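Local atomic coordinates of ThiJ/PfpI family protein (PDB entry 4P5P), a protein that may act as a glyoxalase III-like enzyme of the DJ-1/PfpI family and is regarded as a virulence factor of Francisella. Residues I96-G101 and W106-N111; A137-K142 and E177-E182; V141-N144 and I150-K153. One frame throughout, in Å; residues are numbered along the deposited sequence. Where two conformers were deposited one is given.

In the fold
The three contacts run outward from beside Cys132, the probable nucleophile, present as its sulfinic acid, to the surface. Contact 1 joins the end of strand 95-98 to the turn at 108-111, and its Gly101 N bonds the sulfinic acid. The centre of contact 2 lies about 12 Å away, and the two touch directly: Ala137 CB sits 3.6 Å from Phe98 CG, while Asn140 ND2 probably hydrogen-bonds Pro109 O at 3.0 Å. Contact 3 shares Val141 and Lys142 with contact 2, their centres about 9 Å apart, and Ile150 CD1 packs 3.7 Å from Leu180 CD2. Between contacts 1 and 3 the centres are about 16 Å apart and the nearest atoms about 6 Å.

Contact 1 (I96-G101 and W106-N111); sequences IIFAGG and WDFPNN
Phe98 turns the edge of its ring toward the face of Phe108, in an offset edge-to-face pair with the planes 73° apart and the ring centroids separated by 5.6 Å. The corner of Phe108 that does most of the touching is CE2, which lies 3.9 Å from Phe98 CD1, with CZ following close behind. CE2 also approaches the root of the other side chain, at 3.9 Å from Phe98 CB, so this corner of Phe108 lies against both the CB and the CD1 of Phe98. In Phe98, CG stands anti to the carbonyl carbon (chi1 -62°), which swings the ring back alongside its own strand and lets CD1 lead toward Phe108. The third participant is backbone: Ala99 O lies 3.6 Å from Phe108 CE2, a carbonyl oxygen approaching the ring obliquely. All three residues are buried.

Strand 95-98 is a central strand of the mixed sheet, parallel to both its neighbours, in this flavodoxin-like fold, and the loop leaving its C-terminal end carries the glycine pair Gly100-Gly101. There Gly101 N hydrogen-bonds OD2 of the sulfinic acid formed from Cys132, just beyond strand 127-130, which probably corresponds to the nucleophilic cysteine of DJ-1/PfpI relatives. On the other side of the contact, a type I turn runs from Phe108 to Asn111, closed by Asn111 N to Phe108 O at 3.3 Å. Asn111 then caps helix 112-123 through its side chain, with OD1 accepting from Ile114 N. Ile114 in turn touches both phenylalanine side chains.

Contact 2 (A137-K142 and E177-E182); sequences ALINVK and EDSLVE
Ile139 and Leu180 bring the two backbones together, their CA atoms 5.8 Å apart. Segment 137-142 begins with helical backbone angles but lacks the regular bonds of a helix, and from Leu138 to Val141 it makes a type I turn closed by a weak Val141 N to Leu138 O bond. Facing it is helix 176-182, of which 177-182 is the part in contact; here Val181 N reaches Glu177 O at 3.1 Å and Glu182 N reaches Asp178 O at 2.9 Å. The turn belongs to the long loop between strands 127-130 and 154-155. The helix lies in the connection from strand 154-155 to its parallel neighbour 186-187, so the contact joins this small two-stranded unit to the loop that leaves the main sheet.

Ile139 does nearly all the work from the turn. CG1 meets Leu180 CD2 at 3.9 Å, where the two side chains cross at about a right angle. The other two carbons both lie against Ser179: the tip, CD1, rests 3.8 Å from Ser179 CB, and the short branch CG2 is 4.1 Å from the same CB. CG2 lies anti to the backbone N (chi1 of CG1 being -62°), which also puts it beside the backbone carbonyl, 3.9 Å from Ser179 O. Phe174 extends the apolar surroundings by touching both Ile139 and Ser179, and Tyr187 packs on Leu180.

No hydrogen bond or charge pair crosses between the segments. Ser179 offers its CB to the isoleucine, while OG makes a weak bond back to Ser175 O in the preceding turn of chain. The two segments are therefore held against each other by van der Waals contact and burial of apolar surface, which depends on close fit more than on direction.

Contact 3 (V141-N144 and I150-K153); sequences VKDN and IRDK
Asp143 and Arg151 face each other across the neck of the short surface loop 145-149, within the connection between strands 127-130 and 154-155. Both sides of the neck are shaped by local turns. On the first side Asp143 starts an Asx turn, its OD1 accepting from Asn145 N and also from Gln147 N. On the second, a type II beta turn spans Ile150 to Lys153, closed by Lys153 N to Ile150 O at 3.1 Å, with Asp152 in the positive-phi position that this turn requires.

The charged pairing is a long salt bridge. Asp143 OD2 stands 4.0 Å from Arg151 NH1 and 4.1 Å from Arg151 NH2, nearly equidistant from the two nitrogens, and no hydrogen bond forms between the groups. Their planes are 79° apart, so the carboxylate stands almost upright to the guanidinium instead of docking flat along it. Arg151 CG sits between the backbone N and the carbonyl carbon (chi1 74°), and from there the chain runs extended to NE, carrying the charged end across to the aspartate; chi4 (-72°) then turns the guanidinium out of line with the extended chain. Stronger bonds hold both groups, the carboxylate through its turn and the guanidinium through NH1, which donates to Asn148 O. The charge attraction is thus probably modest, acting between ends already positioned by the loop itself.

Backbone bonding draws the two arms of the loop together further in, where Val141 pairs with Ile149. Next to the Val141-Ile149 bond a water completes the closure: it donates to Val141 O at 2.8 Å and accepts from Ile150 N at 3.1 Å.

Contact 1 (I96-G101 and W106-N111)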
loop_
_atom_site.group_PDB
_atom_site.type_symbol
_atom_site.label_atom_id
_atom_site.label_comp_id
_atom_site.label_asym_id
_atom_site.label_seq_id
_atom_site.Cartn_x
_atom_site.Cartn_y
_atom_site.Cartn_z
ATOM N N ILE A 96 0.064 -1.258 -9.910
ATOM C CA ILE A 96 0.230 -0.210 -8.919
ATOM C C ILE A 96 0.044 -0.867 -7.550
ATOM O O ILE A 96 -0.944 -1.591 -7.321
ATOM C CB ILE A 96 -0.749 0.981 -9.164
ATOM C CG1 ILE A 96 -0.409 2.163 -8.241
ATOM C CG2 ILE A 96 -2.209 0.571 -9.038
ATOM C CD1 ILE A 96 -1.102 3.471 -8.625
ATOM N N ILE A 97 1.017 -0.645 -6.676
ATOM C CA ILE A 97 1.104 -1.305 -5.370
ATOM C C ILE A 97 1.184 -0.251 -4.264
ATOM O O ILE A 97 2.081 0.577 -4.285
ATOM C CB ILE A 97 2.340 -2.245 -5.285
ATOM C CG1 ILE A 97 2.359 -3.235 -6.464
ATOM C CG2 ILE A 97 2.367 -2.959 -3.943
ATOM C CD1 ILE A 97 1.126 -4.087 -6.610
ATOM N N PHE A 98 0.270 -0.310 -3.295
ATOM C CA PHE A 98 0.230 0.631 -2.177
ATOM C C PHE A 98 0.775 0.030 -0.886
ATOM O O PHE A 98 0.192 -0.895 -0.335
ATOM C CB PHE A 98 -1.196 1.104 -1.952
ATOM C CG PHE A 98 -1.751 1.841 -3.124
ATOM C CD1 PHE A 98 -1.491 3.185 -3.283
ATOM C CD2 PHE A 98 -2.512 1.197 -4.082
ATOM C CE1 PHE A 98 -1.964 3.869 -4.379
ATOM C CE2 PHE A 98 -3.000 1.887 -5.186
ATOM C CZ PHE A 98 -2.727 3.225 -5.324
ATOM N N ALA A 99 1.894 0.573 -0.419
ATOM C CA ALA A 99 2.499 0.163 0.837
ATOM C C ALA A 99 1.695 0.751 1.996
ATOM O O ALA A 99 0.944 1.699 1.809
ATOM C CB ALA A 99 3.949 0.628 0.895
ATOM N N GLY A 100 1.856 0.189 3.192
ATOM C CA GLY A 100 1.123 0.645 4.360
ATOM C C GLY A 100 1.937 1.488 5.326
ATOM O O GLY A 100 2.865 2.192 4.924
ATOM N N GLY A 101 1.620 1.364 6.612
ATOM C CA GLY A 101 2.014 2.340 7.611
ATOM C C GLY A 101 0.807 3.213 7.913
ATOM O O GLY A 101 -0.020 3.478 7.043
ATOM N N TRP A 106 -4.263 9.095 6.494
ATOM C CA TRP A 106 -4.503 10.536 6.392
ATOM C C TRP A 106 -4.281 11.103 4.993
ATOM O O TRP A 106 -4.732 12.212 4.723
ATOM C CB TRP A 106 -3.620 11.295 7.386
ATOM C CG TRP A 106 -4.099 11.185 8.799
ATOM C CD1 TRP A 106 -5.036 11.968 9.402
ATOM C CD2 TRP A 106 -3.673 10.237 9.790
ATOM N NE1 TRP A 106 -5.226 11.570 10.705
ATOM C CE2 TRP A 106 -4.401 10.513 10.972
ATOM C CE3 TRP A 106 -2.750 9.184 9.800
ATOM C CZ2 TRP A 106 -4.233 9.775 12.149
ATOM C CZ3 TRP A 106 -2.584 8.453 10.978
ATOM C CH2 TRP A 106 -3.322 8.754 12.132
ATOM N N ASP A 107 -3.587 10.389 4.109
ATOM C CA ASP A 107 -3.395 10.939 2.758
ATOM C C ASP A 107 -3.678 9.991 1.593
ATOM O O ASP A 107 -3.608 10.418 0.443
ATOM C CB ASP A 107 -1.981 11.547 2.595
ATOM C CG ASP A 107 -0.842 10.540 2.664
ATOM O OD1 ASP A 107 -1.053 9.354 2.963
ATOM O OD2 ASP A 107 0.308 10.976 2.419
ATOM N N PHE A 108 -4.087 8.752 1.852
ATOM C CA PHE A 108 -4.507 7.882 0.748
ATOM C C PHE A 108 -5.993 7.983 0.361
ATOM O O PHE A 108 -6.301 7.993 -0.827
ATOM C CB PHE A 108 -4.210 6.410 1.066
ATOM C CG PHE A 108 -2.800 5.948 0.744
ATOM C CD1 PHE A 108 -1.775 6.838 0.465
ATOM C CD2 PHE A 108 -2.515 4.586 0.738
ATOM C CE1 PHE A 108 -0.506 6.374 0.152
ATOM C CE2 PHE A 108 -1.269 4.128 0.446
ATOM C CZ PHE A 108 -0.254 5.007 0.142
ATOM N N PRO A 109 -6.918 7.999 1.348
ATOM C CA PRO A 109 -8.332 7.777 0.990
ATOM C C PRO A 109 -8.920 8.751 -0.024
ATOM O O PRO A 109 -9.755 8.370 -0.843
ATOM C CB PRO A 109 -9.074 7.947 2.324
ATOM C CG PRO A 109 -8.086 7.723 3.368
ATOM C CD PRO A 109 -6.737 8.107 2.806
ATOM N N ASN A 110 -8.512 10.008 0.058
ATOM C CA ASN A 110 -9.168 11.044 -0.735
ATOM C C ASN A 110 -8.255 11.600 -1.827
ATOM O O ASN A 110 -8.562 12.610 -2.453
ATOM C CB ASN A 110 -9.671 12.125 0.211
ATOM C CG ASN A 110 -10.733 11.589 1.170
ATOM O OD1 ASN A 110 -11.676 10.937 0.745
ATOM N ND2 ASN A 110 -10.525 11.766 2.469
ATOM N N ASN A 111 -7.159 10.899 -2.108
ATOM C CA ASN A 111 -6.213 11.378 -3.104
ATOM C C ASN A 111 -6.738 11.184 -4.526
ATOM O O ASN A 111 -6.987 10.052 -4.948
ATOM C CB ASN A 111 -4.876 10.663 -2.952
ATOM C CG ASN A 111 -3.810 11.255 -3.838
ATOM O OD1 ASN A 111 -3.695 10.893 -5.011
ATOM N ND2 ASN A 111 -3.034 12.194 -3.293
#

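Contact 2 (A137-K142 and E177-E182)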
loop_
_atom_site.group_PDB
_atom_site.type_symbol
_atom_site.label_atom_id
_atom_site.label_comp_id
_atom_site.label_asym_id
_atom_site.label_seq_id
_atom_site.Cartn_x
_atom_site.Cartn_y
_atom_site.Cartn_z
ATOM N N ALA A 137 -6.138 3.174 0.292
ATOM C CA ALA A 137 -6.091 3.705 -1.075
ATOM C C ALA A 137 -7.283 3.294 -1.923
ATOM O O ALA A 137 -7.628 3.988 -2.874
ATOM C CB ALA A 137 -4.824 3.263 -1.786
ATOM N N LEU A 138 -7.900 2.159 -1.605
ATOM C CA LEU A 138 -8.918 1.574 -2.492
ATOM C C LEU A 138 -10.351 1.866 -2.093
ATOM O O LEU A 138 -11.273 1.634 -2.874
ATOM C CB LEU A 138 -8.729 0.060 -2.574
ATOM C CG LEU A 138 -7.328 -0.437 -2.924
ATOM C CD1 LEU A 138 -7.339 -1.956 -3.032
ATOM C CD2 LEU A 138 -6.820 0.192 -4.221
ATOM N N ILE A 139 -10.547 2.364 -0.879
ATOM C CA ILE A 139 -11.901 2.548 -0.338
ATOM C C ILE A 139 -12.825 3.366 -1.257
ATOM O O ILE A 139 -13.972 2.986 -1.478
ATOM C CB ILE A 139 -11.846 3.238 1.025
ATOM C CG1 ILE A 139 -11.077 2.386 2.047
ATOM C CG2 ILE A 139 -13.241 3.488 1.569
ATOM C CD1 ILE A 139 -10.650 3.198 3.247
ATOM N N ASN A 140 -12.328 4.494 -1.766
ATOM C CA ASN A 140 -13.151 5.481 -2.470
ATOM C C ASN A 140 -12.906 5.546 -3.974
ATOM O O ASN A 140 -13.338 6.502 -4.633
ATOM C CB ASN A 140 -12.910 6.881 -1.889
ATOM C CG ASN A 140 -13.276 6.985 -0.430
ATOM O OD1 ASN A 140 -14.356 6.564 -0.006
ATOM N ND2 ASN A 140 -12.377 7.548 0.351
ATOM N N VAL A 141 -12.245 4.539 -4.539
ATOM C CA VAL A 141 -12.036 4.504 -5.979
ATOM C C VAL A 141 -13.349 4.149 -6.666
ATOM O O VAL A 141 -13.862 3.046 -6.479
ATOM C CB VAL A 141 -10.945 3.489 -6.381
ATOM C CG1 VAL A 141 -10.763 3.474 -7.888
ATOM C CG2 VAL A 141 -9.637 3.820 -5.685
ATOM N N LYS A 142 -13.889 5.081 -7.451
ATOM C CA LYS A 142 -15.191 4.906 -8.093
ATOM C C LYS A 142 -15.116 4.932 -9.605
ATOM O O LYS A 142 -14.323 5.670 -10.167
ATOM C CB LYS A 142 -16.161 5.992 -7.635
ATOM C CG LYS A 142 -16.575 5.867 -6.192
ATOM C CD LYS A 142 -17.242 7.137 -5.729
ATOM C CE LYS A 142 -17.560 7.071 -4.254
ATOM N NZ LYS A 142 -18.642 6.130 -3.967
ATOM N N GLU A 177 -11.173 -1.387 8.359
ATOM C CA GLU A 177 -12.087 -2.503 8.178
ATOM C C GLU A 177 -13.524 -2.033 7.975
ATOM O O GLU A 177 -14.210 -2.470 7.047
ATOM C CB GLU A 177 -12.001 -3.451 9.385
ATOM C CG GLU A 177 -13.034 -4.562 9.364
ATOM C CD GLU A 177 -12.839 -5.598 10.469
ATOM O OE1 GLU A 177 -13.769 -6.404 10.658
ATOM O OE2 GLU A 177 -11.779 -5.621 11.131
ATOM N N ASP A 178 -13.990 -1.151 8.851
ATOM C CA ASP A 178 -15.371 -0.684 8.762
ATOM C C ASP A 178 -15.598 0.053 7.429
ATOM O O ASP A 178 -16.649 -0.085 6.799
ATOM C CB ASP A 178 -15.724 0.228 9.940
ATOM C CG ASP A 178 -15.733 -0.506 11.288
ATOM O OD1 ASP A 178 -15.597 -1.743 11.325
ATOM O OD2 ASP A 178 -15.893 0.165 12.327
ATOM N N SER A 179 -14.605 0.821 6.991
ATOM C CA SER A 179 -14.742 1.585 5.744
ATOM C C SER A 179 -14.808 0.702 4.511
ATOM O O SER A 179 -15.516 1.007 3.560
ATOM C CB SER A 179 -13.592 2.574 5.588
ATOM O OG SER A 179 -13.827 3.744 6.335
ATOM N N LEU A 180 -14.054 -0.392 4.514
ATOM C CA LEU A 180 -14.091 -1.337 3.404
ATOM C C LEU A 180 -15.471 -2.004 3.336
ATOM O O LEU A 180 -16.024 -2.197 2.253
ATOM C CB LEU A 180 -12.981 -2.375 3.560
ATOM C CG LEU A 180 -11.571 -1.794 3.388
ATOM C CD1 LEU A 180 -10.496 -2.732 3.910
ATOM C CD2 LEU A 180 -11.308 -1.464 1.924
ATOM N N VAL A 181 -16.032 -2.334 4.497
ATOM C CA VAL A 181 -17.375 -2.897 4.547
ATOM C C VAL A 181 -18.392 -1.868 4.049
ATOM O O VAL A 181 -19.255 -2.191 3.225
ATOM C CB VAL A 181 -17.735 -3.376 5.978
ATOM C CG1 VAL A 181 -19.221 -3.735 6.098
ATOM C CG2 VAL A 181 -16.874 -4.590 6.364
ATOM N N GLU A 182 -18.294 -0.630 4.521
ATOM C CA GLU A 182 -19.209 0.411 4.046
ATOM C C GLU A 182 -19.127 0.623 2.529
ATOM O O GLU A 182 -20.132 0.966 1.892
ATOM C CB GLU A 182 -18.959 1.758 4.740
ATOM C CG GLU A 182 -19.918 2.841 4.202
ATOM C CD GLU A 182 -19.916 4.141 4.979
ATOM O OE1 GLU A 182 -20.689 5.047 4.585
ATOM O OE2 GLU A 182 -19.147 4.266 5.957
#

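Contact 3 (V141-N144 and I150-K153)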
loop_
_atom_site.group_PDB
_atom_site.type_symbol
_atom_site.label_atom_id
_atom_site.label_comp_id
_atom_site.label_asym_id
_atom_site.label_seq_id
_atom_site.Cartn_x
_atom_site.Cartn_y
_atom_site.Cartn_z
ATOM N N VAL A 141 -12.245 4.539 -4.539
ATOM C CA VAL A 141 -12.036 4.504 -5.979
ATOM C C VAL A 141 -13.349 4.149 -6.666
ATOM O O VAL A 141 -13.862 3.046 -6.479
ATOM C CB VAL A 141 -10.945 3.489 -6.381
ATOM C CG1 VAL A 141 -10.763 3.474 -7.888
ATOM C CG2 VAL A 141 -9.637 3.820 -5.685
ATOM N N LYS A 142 -13.889 5.081 -7.451
ATOM C CA LYS A 142 -15.191 4.906 -8.093
ATOM C C LYS A 142 -15.116 4.932 -9.605
ATOM O O LYS A 142 -14.323 5.670 -10.167
ATOM C CB LYS A 142 -16.161 5.992 -7.635
ATOM C CG LYS A 142 -16.575 5.867 -6.192
ATOM C CD LYS A 142 -17.242 7.137 -5.729
ATOM C CE LYS A 142 -17.560 7.071 -4.254
ATOM N NZ LYS A 142 -18.642 6.130 -3.967
ATOM N N ASP A 143 -15.969 4.132 -10.243
ATOM C CA ASP A 143 -16.091 4.105 -11.695
ATOM C C ASP A 143 -16.892 5.320 -12.176
ATOM O O ASP A 143 -17.238 6.183 -11.386
ATOM C CB ASP A 143 -16.730 2.783 -12.172
ATOM C CG ASP A 143 -18.187 2.595 -11.722
ATOM O OD1 ASP A 143 -18.866 3.561 -11.324
ATOM O OD2 ASP A 143 -18.673 1.443 -11.800
ATOM N N ASN A 144 -17.203 5.378 -13.465
ATOM C CA ASN A 144 -17.842 6.562 -14.024
ATOM C C ASN A 144 -19.301 6.723 -13.602
ATOM O O ASN A 144 -19.929 7.738 -13.905
ATOM C CB ASN A 144 -17.752 6.537 -15.544
ATOM C CG ASN A 144 -17.901 7.919 -16.162
ATOM O OD1 ASN A 144 -17.222 8.875 -15.768
ATOM N ND2 ASN A 144 -18.798 8.031 -17.135
ATOM N N ILE A 150 -14.385 -1.704 -5.580
ATOM C CA ILE A 150 -14.187 -2.854 -4.703
ATOM C C ILE A 150 -15.498 -3.426 -4.171
ATOM O O ILE A 150 -15.463 -4.412 -3.431
ATOM C CB ILE A 150 -13.266 -2.546 -3.487
ATOM C CG1 ILE A 150 -13.916 -1.555 -2.515
ATOM C CG2 ILE A 150 -11.907 -2.050 -3.965
ATOM C CD1 ILE A 150 -13.091 -1.324 -1.265
ATOM N N ARG A 151 -16.642 -2.851 -4.535
ATOM C CA ARG A 151 -17.916 -3.441 -4.092
ATOM C C ARG A 151 -18.023 -4.879 -4.599
ATOM O O ARG A 151 -17.668 -5.180 -5.731
ATOM C CB ARG A 151 -19.122 -2.612 -4.550
ATOM C CG ARG A 151 -19.471 -2.701 -6.021
ATOM C CD ARG A 151 -20.373 -1.519 -6.390
ATOM N NE ARG A 151 -20.960 -1.598 -7.725
ATOM C CZ ARG A 151 -20.291 -1.431 -8.860
ATOM N NH1 ARG A 151 -18.983 -1.192 -8.842
ATOM N NH2 ARG A 151 -20.939 -1.496 -10.020
ATOM N N ASP A 152 -18.483 -5.754 -3.712
ATOM C CA ASP A 152 -18.694 -7.176 -3.993
ATOM C C ASP A 152 -17.388 -7.957 -4.174
ATOM O O ASP A 152 -17.420 -9.135 -4.535
ATOM C CB ASP A 152 -19.589 -7.359 -5.233
ATOM C CG ASP A 152 -20.924 -6.647 -5.094
ATOM O OD1 ASP A 152 -21.449 -6.621 -3.965
ATOM O OD2 ASP A 152 -21.446 -6.119 -6.105
ATOM N N LYS A 153 -16.245 -7.332 -3.905
ATOM C CA LYS A 153 -14.966 -8.018 -4.046
ATOM C C LYS A 153 -14.417 -8.428 -2.686
ATOM O O LYS A 153 -14.619 -7.742 -1.688
ATOM C CB LYS A 153 -13.972 -7.137 -4.801
ATOM C CG LYS A 153 -14.396 -6.951 -6.258
ATOM C CD LYS A 153 -13.333 -6.315 -7.114
ATOM C CE LYS A 153 -13.764 -6.272 -8.581
ATOM N NZ LYS A 153 -15.046 -5.533 -8.785
HETATM O O HOH W 1 -13.530 1.115 -4.503
#